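Chemotaxis protein cheA (Thermotoga maritima, PDB 1TQG) probably relays phosphoryl groups in bacterial chemotaxis signalling, through the histidine-phosphotransfer (Hpt) domain of the CheA histidine kinase. Local coordinates at residues L7-L21 / A44-F57. Numbering follows the deposited sequence. Where two conformers were deposited one is given.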
ATOM      1  N   LEU A   7      -9.935  -8.063  14.010  1.00 13.08           N
ATOM      2  CA  LEU A   7      -8.906  -7.032  13.925  1.00 13.64           C
ATOM      3  C   LEU A   7      -7.526  -7.641  13.875  1.00 13.42           C
ATOM      4  O   LEU A   7      -6.659  -7.206  13.099  1.00 13.78           O
ATOM      5  CB  LEU A   7      -9.009  -6.084  15.122  1.00 14.10           C
ATOM      6  CG  LEU A   7     -10.134  -5.061  15.135  1.00 14.98           C
ATOM      7  CD1 LEU A   7     -10.059  -4.250  16.433  1.00 16.81           C
ATOM      8  CD2 LEU A   7     -10.074  -4.126  13.962  1.00 15.07           C
ATOM      9  N   GLY A   8      -7.301  -8.690  14.649  1.00 13.22           N
ATOM     10  CA  GLY A   8      -6.008  -9.375  14.586  1.00 14.02           C
ATOM     11  C   GLY A   8      -5.741  -9.964  13.226  1.00 12.47           C
ATOM     12  O   GLY A   8      -4.628  -9.901  12.685  1.00 13.28           O
ATOM     13  N   VAL A   9      -6.771 -10.546  12.622  1.00 12.57           N
ATOM     14  CA  VAL A   9      -6.643 -11.110  11.275  1.00 12.35           C
ATOM     15  C   VAL A   9      -6.351  -9.982  10.251  1.00 11.82           C
ATOM     16  O   VAL A   9      -5.465 -10.097   9.396  1.00 12.47           O
ATOM     17  CB  VAL A   9      -7.883 -11.897  10.871  1.00 12.77           C
ATOM     18  CG1 VAL A   9      -7.808 -12.306   9.397  1.00 15.57           C
ATOM     19  CG2 VAL A   9      -8.063 -13.124  11.757  1.00 15.94           C
ATOM     20  N   PHE A  10      -7.102  -8.898  10.325  1.00 11.73           N
ATOM     21  CA  PHE A  10      -6.886  -7.749   9.512  1.00 11.89           C
ATOM     22  C   PHE A  10      -5.428  -7.241   9.604  1.00 12.19           C
ATOM     23  O   PHE A  10      -4.801  -6.972   8.558  1.00 13.21           O
ATOM     24  CB  PHE A  10      -7.855  -6.627   9.910  1.00 13.54           C
ATOM     25  CG  PHE A  10      -7.636  -5.330   9.183  1.00 12.55           C
ATOM     26  CD1 PHE A  10      -8.222  -5.117   7.962  1.00 14.93           C
ATOM     27  CD2 PHE A  10      -6.930  -4.323   9.745  1.00 16.34           C
ATOM     28  CE1 PHE A  10      -8.050  -3.905   7.301  1.00 16.57           C
ATOM     29  CE2 PHE A  10      -6.660  -3.150   9.050  1.00 18.65           C
ATOM     30  CZ  PHE A  10      -7.259  -2.934   7.827  1.00 15.82           C
ATOM     31  N   VAL A  11      -4.935  -7.102  10.819  1.00 11.79           N
ATOM     32  CA  VAL A  11      -3.540  -6.587  10.957  1.00 14.01           C
ATOM     33  C   VAL A  11      -2.559  -7.581  10.354  1.00 13.14           C
ATOM     34  O   VAL A  11      -1.641  -7.191   9.637  1.00 14.53           O
ATOM     35  CB  VAL A  11      -3.277  -6.285  12.462  1.00 16.36           C
ATOM     36  CG1 VAL A  11      -1.798  -5.946  12.634  1.00 17.98           C
ATOM     37  CG2 VAL A  11      -4.095  -5.133  12.957  1.00 20.11           C
ATOM     38  N   ASP A  12      -2.755  -8.894  10.584  1.00 13.66           N
ATOM     39  CA  ASP A  12      -1.836  -9.890  10.038  1.00 14.68           C
ATOM     40  C   ASP A  12      -1.852  -9.851   8.519  1.00 13.39           C
ATOM     41  O   ASP A  12      -0.805  -9.931   7.829  1.00 15.21           O
ATOM     42  CB  ASP A  12      -2.252 -11.268  10.577  1.00 16.90           C
ATOM     43  CG  ASP A  12      -1.454 -12.421  10.111  1.00 19.74           C
ATOM     44  OD1 ASP A  12      -0.231 -12.461  10.336  1.00 22.85           O
ATOM     45  OD2 ASP A  12      -1.977 -13.340   9.448  1.00 32.92           O
ATOM     46  N   GLU A  13      -3.036  -9.783   7.944  1.00 12.81           N
ATOM     47  CA  GLU A  13      -3.134  -9.755   6.481  1.00 14.59           C
ATOM     48  C   GLU A  13      -2.518  -8.490   5.920  1.00 15.17           C
ATOM     49  O   GLU A  13      -1.789  -8.476   4.911  1.00 17.61           O
ATOM     50  CB  GLU A  13      -4.580  -9.907   6.039  1.00 16.94           C
ATOM     51  CG  GLU A  13      -5.130 -11.297   6.390  1.00 19.64           C
ATOM     52  CD  GLU A  13      -5.048 -12.221   5.194  0.61 25.84           C
ATOM     53  OE1 GLU A  13      -5.157 -13.437   5.498  0.61 30.11           O
ATOM     54  OE2 GLU A  13      -4.924 -11.885   3.985  0.61 35.18           O
ATOM     55  N   THR A  14      -2.831  -7.344   6.508  1.00 14.19           N
ATOM     56  CA  THR A  14      -2.289  -6.069   6.053  1.00 15.53           C
ATOM     57  C   THR A  14      -0.780  -6.072   6.117  1.00 15.28           C
ATOM     58  O   THR A  14      -0.132  -5.545   5.191  1.00 15.44           O
ATOM     59  CB  THR A  14      -2.791  -4.959   7.024  0.55 17.46           C
ATOM     60  OG1 THR A  14      -4.206  -4.738   6.882  0.55 16.64           O
ATOM     61  CG2 THR A  14      -2.133  -3.601   6.736  0.55 17.10           C
ATOM     62  N   LYS A  15      -0.178  -6.640   7.162  1.00 14.93           N
ATOM     63  CA  LYS A  15       1.280  -6.734   7.217  1.00 15.99           C
ATOM     64  C   LYS A  15       1.865  -7.548   6.073  1.00 14.56           C
ATOM     65  O   LYS A  15       2.954  -7.172   5.630  1.00 16.31           O
ATOM     66  CB  LYS A  15       1.687  -7.264   8.574  1.00 18.44           C
ATOM     67  CG  LYS A  15       1.483  -6.233   9.644  1.00 19.84           C
ATOM     68  CD  LYS A  15       1.989  -6.693  11.015  1.00 27.10           C
ATOM     69  CE  LYS A  15       2.087  -5.485  11.908  1.00 34.12           C
ATOM     70  NZ  LYS A  15       3.353  -4.715  11.911  1.00 40.44           N
ATOM     71  N   GLU A  16       1.213  -8.579   5.624  1.00 15.89           N
ATOM     72  CA  GLU A  16       1.722  -9.299   4.471  1.00 15.78           C
ATOM     73  C   GLU A  16       1.837  -8.414   3.264  1.00 13.63           C
ATOM     74  O   GLU A  16       2.845  -8.427   2.540  1.00 14.38           O
ATOM     75  CB  GLU A  16       0.792 -10.511   4.201  1.00 18.75           C
ATOM     76  CG  GLU A  16       1.045 -11.237   2.927  1.00 22.99           C
ATOM     77  CD  GLU A  16       0.109 -12.444   2.865  0.59 25.37           C
ATOM     78  OE1 GLU A  16       0.067 -13.271   3.828  0.59 26.46           O
ATOM     79  OE2 GLU A  16      -0.564 -12.433   1.797  0.59 25.11           O
ATOM     80  N   TYR A  17       0.787  -7.600   3.020  1.00 13.92           N
ATOM     81  CA  TYR A  17       0.758  -6.715   1.856  1.00 13.48           C
ATOM     82  C   TYR A  17       1.744  -5.577   1.999  1.00 13.86           C
ATOM     83  O   TYR A  17       2.400  -5.204   1.021  1.00 14.27           O
ATOM     84  CB  TYR A  17      -0.658  -6.169   1.565  1.00 12.84           C
ATOM     85  CG  TYR A  17      -1.491  -7.283   0.970  1.00 12.68           C
ATOM     86  CD1 TYR A  17      -1.350  -7.735  -0.331  1.00 14.71           C
ATOM     87  CD2 TYR A  17      -2.384  -7.970   1.814  1.00 15.89           C
ATOM     88  CE1 TYR A  17      -2.075  -8.781  -0.879  1.00 15.49           C
ATOM     89  CE2 TYR A  17      -3.142  -9.027   1.287  1.00 17.85           C
ATOM     90  CZ  TYR A  17      -2.963  -9.404  -0.043  1.00 18.40           C
ATOM     91  OH  TYR A  17      -3.702 -10.428  -0.547  1.00 22.63           O
ATOM     92  N   LEU A  18       1.912  -5.058   3.216  1.00 13.68           N
ATOM     93  CA  LEU A  18       2.939  -4.028   3.418  1.00 15.34           C
ATOM     94  C   LEU A  18       4.316  -4.599   3.193  1.00 14.88           C
ATOM     95  O   LEU A  18       5.177  -3.886   2.634  1.00 16.67           O
ATOM     96  CB  LEU A  18       2.766  -3.445   4.832  1.00 15.41           C
ATOM     97  CG  LEU A  18       1.454  -2.650   5.070  1.00 16.71           C
ATOM     98  CD1 LEU A  18       1.343  -2.417   6.559  1.00 20.64           C
ATOM     99  CD2 LEU A  18       1.454  -1.368   4.270  1.00 17.63           C
ATOM    100  N   GLN A  19       4.608  -5.844   3.549  1.00 15.36           N
ATOM    101  CA  GLN A  19       5.899  -6.470   3.240  1.00 16.46           C
ATOM    102  C   GLN A  19       6.090  -6.639   1.751  1.00 15.55           C
ATOM    103  O   GLN A  19       7.178  -6.319   1.215  1.00 18.39           O
ATOM    104  CB  GLN A  19       6.070  -7.811   4.011  1.00 17.76           C
ATOM    105  CG  GLN A  19       7.469  -8.417   3.912  0.56 19.39           C
ATOM    106  CD  GLN A  19       8.522  -7.522   4.547  0.56 23.58           C
ATOM    107  OE1 GLN A  19       8.508  -7.264   5.748  0.56 27.65           O
ATOM    108  NE2 GLN A  19       9.394  -7.045   3.679  0.56 24.69           N
ATOM    109  N   ASN A  20       5.045  -7.043   1.068  1.00 13.92           N
ATOM    110  CA  ASN A  20       5.122  -7.159  -0.390  1.00 14.64           C
ATOM    111  C   ASN A  20       5.464  -5.833  -1.007  1.00 14.16           C
ATOM    112  O   ASN A  20       6.253  -5.725  -1.900  1.00 16.35           O
ATOM    113  CB  ASN A  20       3.763  -7.612  -0.978  1.00 14.83           C
ATOM    114  CG  ASN A  20       3.416  -9.028  -0.629  1.00 16.75           C
ATOM    115  OD1 ASN A  20       4.220  -9.821  -0.170  1.00 19.91           O
ATOM    116  ND2 ASN A  20       2.152  -9.327  -0.888  1.00 19.82           N
ATOM    117  N   LEU A  21       4.808  -4.786  -0.553  1.00 14.18           N
ATOM    118  CA  LEU A  21       5.059  -3.461  -1.106  1.00 15.61           C
ATOM    119  C   LEU A  21       6.449  -2.993  -0.866  1.00 17.29           C
ATOM    120  O   LEU A  21       7.080  -2.495  -1.770  1.00 19.98           O
ATOM    121  CB  LEU A  21       4.144  -2.455  -0.473  1.00 16.47           C
ATOM    122  CG  LEU A  21       3.562  -1.108  -0.927  0.68 18.03           C
ATOM    123  CD1 LEU A  21       3.603  -0.938  -2.438  0.68 19.48           C
ATOM    124  CD2 LEU A  21       2.173  -0.877  -0.352  0.68 28.67           C
ATOM    125  N   ALA A  44      -1.062  -4.305  -4.635  1.00 14.50           N
ATOM    126  CA  ALA A  44      -1.011  -4.402  -3.163  1.00 14.34           C
ATOM    127  C   ALA A  44      -1.748  -3.245  -2.525  1.00 13.63           C
ATOM    128  O   ALA A  44      -2.493  -3.423  -1.580  1.00 14.29           O
ATOM    129  CB  ALA A  44       0.465  -4.430  -2.746  1.00 16.26           C
ATOM    130  N   LEU A  45      -1.540  -2.016  -3.031  1.00 13.97           N
ATOM    131  CA  LEU A  45      -2.249  -0.860  -2.492  1.00 13.09           C
ATOM    132  C   LEU A  45      -3.734  -0.988  -2.685  1.00 13.76           C
ATOM    133  O   LEU A  45      -4.518  -0.563  -1.817  1.00 13.91           O
ATOM    134  CB  LEU A  45      -1.717   0.433  -3.124  1.00 14.23           C
ATOM    135  CG  LEU A  45      -0.312   0.831  -2.646  1.00 14.99           C
ATOM    136  CD1 LEU A  45       0.288   1.806  -3.655  1.00 17.38           C
ATOM    137  CD2 LEU A  45      -0.345   1.357  -1.250  1.00 16.92           C
ATOM    138  N   HIS A  46      -4.162  -1.490  -3.831  1.00 13.72           N
ATOM    139  CA  HIS A  46      -5.581  -1.642  -4.113  1.00 13.77           C
ATOM    140  C   HIS A  46      -6.172  -2.664  -3.156  1.00 13.45           C
ATOM    141  O   HIS A  46      -7.282  -2.463  -2.624  1.00 14.42           O
ATOM    142  CB  HIS A  46      -5.709  -2.070  -5.605  1.00 14.10           C
ATOM    143  CG  HIS A  46      -7.144  -2.129  -5.982  1.00 15.47           C
ATOM    144  ND1 HIS A  46      -7.916  -1.017  -6.089  1.00 19.89           N
ATOM    145  CD2 HIS A  46      -7.920  -3.148  -6.383  1.00 17.54           C
ATOM    146  CE1 HIS A  46      -9.095  -1.311  -6.462  1.00 23.21           C
ATOM    147  NE2 HIS A  46      -9.185  -2.612  -6.630  1.00 19.88           N
ATOM    148  N   THR A  47      -5.470  -3.760  -2.878  1.00 14.71           N
ATOM    149  CA  THR A  47      -5.964  -4.754  -1.923  1.00 15.22           C
ATOM    150  C   THR A  47      -6.098  -4.112  -0.538  1.00 14.05           C
ATOM    151  O   THR A  47      -7.092  -4.275   0.191  1.00 14.75           O
ATOM    152  CB  THR A  47      -5.043  -6.001  -1.827  1.00 17.31           C
ATOM    153  OG1 THR A  47      -5.155  -6.737  -3.051  1.00 20.35           O
ATOM    154  CG2 THR A  47      -5.476  -6.936  -0.724  1.00 18.44           C
ATOM    155  N   LEU A  48      -5.081  -3.351  -0.108  1.00 13.95           N
ATOM    156  CA  LEU A  48      -5.167  -2.674   1.213  1.00 12.77           C
ATOM    157  C   LEU A  48      -6.339  -1.731   1.278  1.00 12.72           C
ATOM    158  O   LEU A  48      -7.022  -1.679   2.296  1.00 13.57           O
ATOM    159  CB  LEU A  48      -3.843  -1.978   1.479  1.00 12.67           C
ATOM    160  CG  LEU A  48      -2.618  -2.849   1.805  1.00 13.47           C
ATOM    161  CD1 LEU A  48      -1.348  -2.033   1.672  1.00 16.77           C
ATOM    162  CD2 LEU A  48      -2.781  -3.467   3.179  1.00 23.09           C
ATOM    163  N   LYS A  49      -6.600  -0.995   0.210  1.00 13.37           N
ATOM    164  CA  LYS A  49      -7.733  -0.072   0.196  1.00 14.03           C
ATOM    165  C   LYS A  49      -9.012  -0.833   0.414  1.00 13.98           C
ATOM    166  O   LYS A  49      -9.909  -0.410   1.166  1.00 15.32           O
ATOM    167  CB  LYS A  49      -7.782   0.650  -1.152  1.00 14.32           C
ATOM    168  CG  LYS A  49      -8.829   1.764  -1.263  1.00 17.52           C
ATOM    169  CD  LYS A  49      -8.975   2.284  -2.650  1.00 25.09           C
ATOM    170  CE  LYS A  49      -9.579   1.376  -3.695  1.00 40.14           C
ATOM    171  NZ  LYS A  49     -10.068   2.020  -4.939  1.00 45.17           N
ATOM    172  N   GLY A  50      -9.162  -1.941  -0.294  1.00 14.87           N
ATOM    173  CA  GLY A  50     -10.378  -2.717  -0.164  1.00 16.66           C
ATOM    174  C   GLY A  50     -10.554  -3.343   1.217  1.00 15.49           C
ATOM    175  O   GLY A  50     -11.671  -3.403   1.758  1.00 18.08           O
ATOM    176  N   MET A  51      -9.466  -3.838   1.797  1.00 14.86           N
ATOM    177  CA  MET A  51      -9.540  -4.340   3.179  1.00 15.65           C
ATOM    178  C   MET A  51      -9.965  -3.260   4.133  1.00 13.75           C
ATOM    179  O   MET A  51     -10.819  -3.472   5.021  1.00 14.52           O
ATOM    180  CB  MET A  51      -8.145  -4.862   3.539  1.00 17.86           C
ATOM    181  CG  MET A  51      -7.812  -6.080   2.704  1.00 21.22           C
ATOM    182  SD  MET A  51      -6.150  -6.601   3.115  0.75 34.09           S
ATOM    183  CE  MET A  51      -6.443  -7.167   4.804  0.75 38.57           C
ATOM    184  N   ALA A  52      -9.365  -2.108   4.036  1.00 13.00           N
ATOM    185  CA  ALA A  52      -9.750  -1.005   4.923  1.00 12.64           C
ATOM    186  C   ALA A  52     -11.226  -0.682   4.736  1.00 13.49           C
ATOM    187  O   ALA A  52     -11.925  -0.423   5.727  1.00 14.68           O
ATOM    188  CB  ALA A  52      -8.870   0.189   4.669  1.00 13.64           C
ATOM    189  N   GLY A  53     -11.735  -0.693   3.494  1.00 14.42           N
ATOM    190  CA  GLY A  53     -13.114  -0.371   3.282  1.00 17.05           C
ATOM    191  C   GLY A  53     -14.061  -1.334   3.942  1.00 16.12           C
ATOM    192  O   GLY A  53     -15.127  -0.976   4.472  1.00 17.65           O
ATOM    193  N   THR A  54     -13.720  -2.629   3.982  1.00 15.96           N
ATOM    194  CA  THR A  54     -14.648  -3.616   4.572  1.00 17.07           C
ATOM    195  C   THR A  54     -14.636  -3.490   6.086  1.00 15.15           C
ATOM    196  O   THR A  54     -15.572  -3.971   6.707  1.00 18.24           O
ATOM    197  CB  THR A  54     -14.358  -5.059   4.135  1.00 21.79           C
ATOM    198  OG1 THR A  54     -13.140  -5.478   4.733  1.00 23.60           O
ATOM    199  CG2 THR A  54     -14.237  -5.176   2.650  1.00 31.22           C
ATOM    200  N   MET A  55     -13.651  -2.844   6.697  1.00 14.93           N
ATOM    201  CA  MET A  55     -13.597  -2.594   8.130  1.00 14.90           C
ATOM    202  C   MET A  55     -14.154  -1.225   8.463  1.00 15.30           C
ATOM    203  O   MET A  55     -14.290  -0.857   9.629  1.00 16.55           O
ATOM    204  CB  MET A  55     -12.177  -2.767   8.643  1.00 16.79           C
ATOM    205  CG  MET A  55     -11.586  -4.156   8.325  0.59 17.55           C
ATOM    206  SD  MET A  55     -12.400  -5.592   9.087  0.59 17.52           S
ATOM    207  CE  MET A  55     -11.736  -5.428  10.738  0.59 25.28           C
ATOM    208  N   GLY A  56     -14.424  -0.379   7.477  1.00 15.07           N
ATOM    209  CA  GLY A  56     -14.866   0.987   7.661  1.00 15.66           C
ATOM    210  C   GLY A  56     -13.754   1.911   8.158  1.00 14.41           C
ATOM    211  O   GLY A  56     -14.022   2.914   8.804  1.00 16.95           O
ATOM    212  N   PHE A  57     -12.513   1.598   7.840  1.00 13.53           N
ATOM    213  CA  PHE A  57     -11.385   2.407   8.261  1.00 13.93           C
ATOM    214  C   PHE A  57     -11.136   3.511   7.229  1.00 15.20           C
ATOM    215  O   PHE A  57     -10.313   3.348   6.328  1.00 15.51           O
ATOM    216  CB  PHE A  57     -10.154   1.551   8.519  1.00 14.25           C
ATOM    217  CG  PHE A  57     -10.288   0.560   9.655  1.00 14.74           C
ATOM    218  CD1 PHE A  57     -11.290   0.678  10.619  1.00 15.69           C
ATOM    219  CD2 PHE A  57      -9.432  -0.491   9.710  1.00 16.82           C
ATOM    220  CE1 PHE A  57     -11.363  -0.286  11.642  1.00 18.46           C
ATOM    221  CE2 PHE A  57      -9.449  -1.433  10.714  1.00 17.87           C
ATOM    222  CZ  PHE A  57     -10.429  -1.293  11.664  1.00 19.50           C
TER
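In the antiparallel helical bundle of this Hpt domain, Tyr17, Leu48 and Met51 interlock helix 3-30 with helix 35-55, and Phe10 packs beside them. The segment axes approach to 9.6 Å with N-to-C directions 160° apart, and no hydrogen bond crosses the contact, so the joint rests on van der Waals packing, mostly between side chains. Three side chains meet the knobs-into-holes definition: Tyr17 sits among Ala44, Thr47, Leu48 and Met51; Leu48 among Thr14, Tyr17, Leu18 and Leu21; Met51 among Phe10, Glu13, Thr14 and Tyr17. At the end where 35-55 finishes in a Schellman motif at Gly56, Phe57 turns its edge to one face of the Phe10 ring, a T-shaped pair with centroids 5.2 Å apart and planes at 88°. Thr14 OG1 lies over the centre of the opposite face, held there by its hydrogen bond to Phe10 O. With its CG anti to the backbone N (chi1 175°), Phe10 extends across the interface until its rim meets the backbone at Met51 and Ala52; Met55 CG packs 3.5 Å from Phe10 CD1, and its sulfur makes an oblique Met-aromatic contact. Replacing Phe10 with an alanine would probably leave the Phe57 edge without its aromatic face and open a gap beside Met55. Beyond the two segments, Phe10 also touches Met60 and Leu48 touches Cys64, both on helix 58-75, while Leu18 and Leu21 meet helix 83-103. Leu48 divides its branches, CD2 lying 3.6 Å from Thr14 CG2 and CD1 facing Leu18 CD2. Met51, bent at chi3, brings CE to 3.5 Å from Glu13 CB, while Thr47 CG2 stands over one face of Tyr17 in a CH-pi contact, 3.7 Å from the ring centroid.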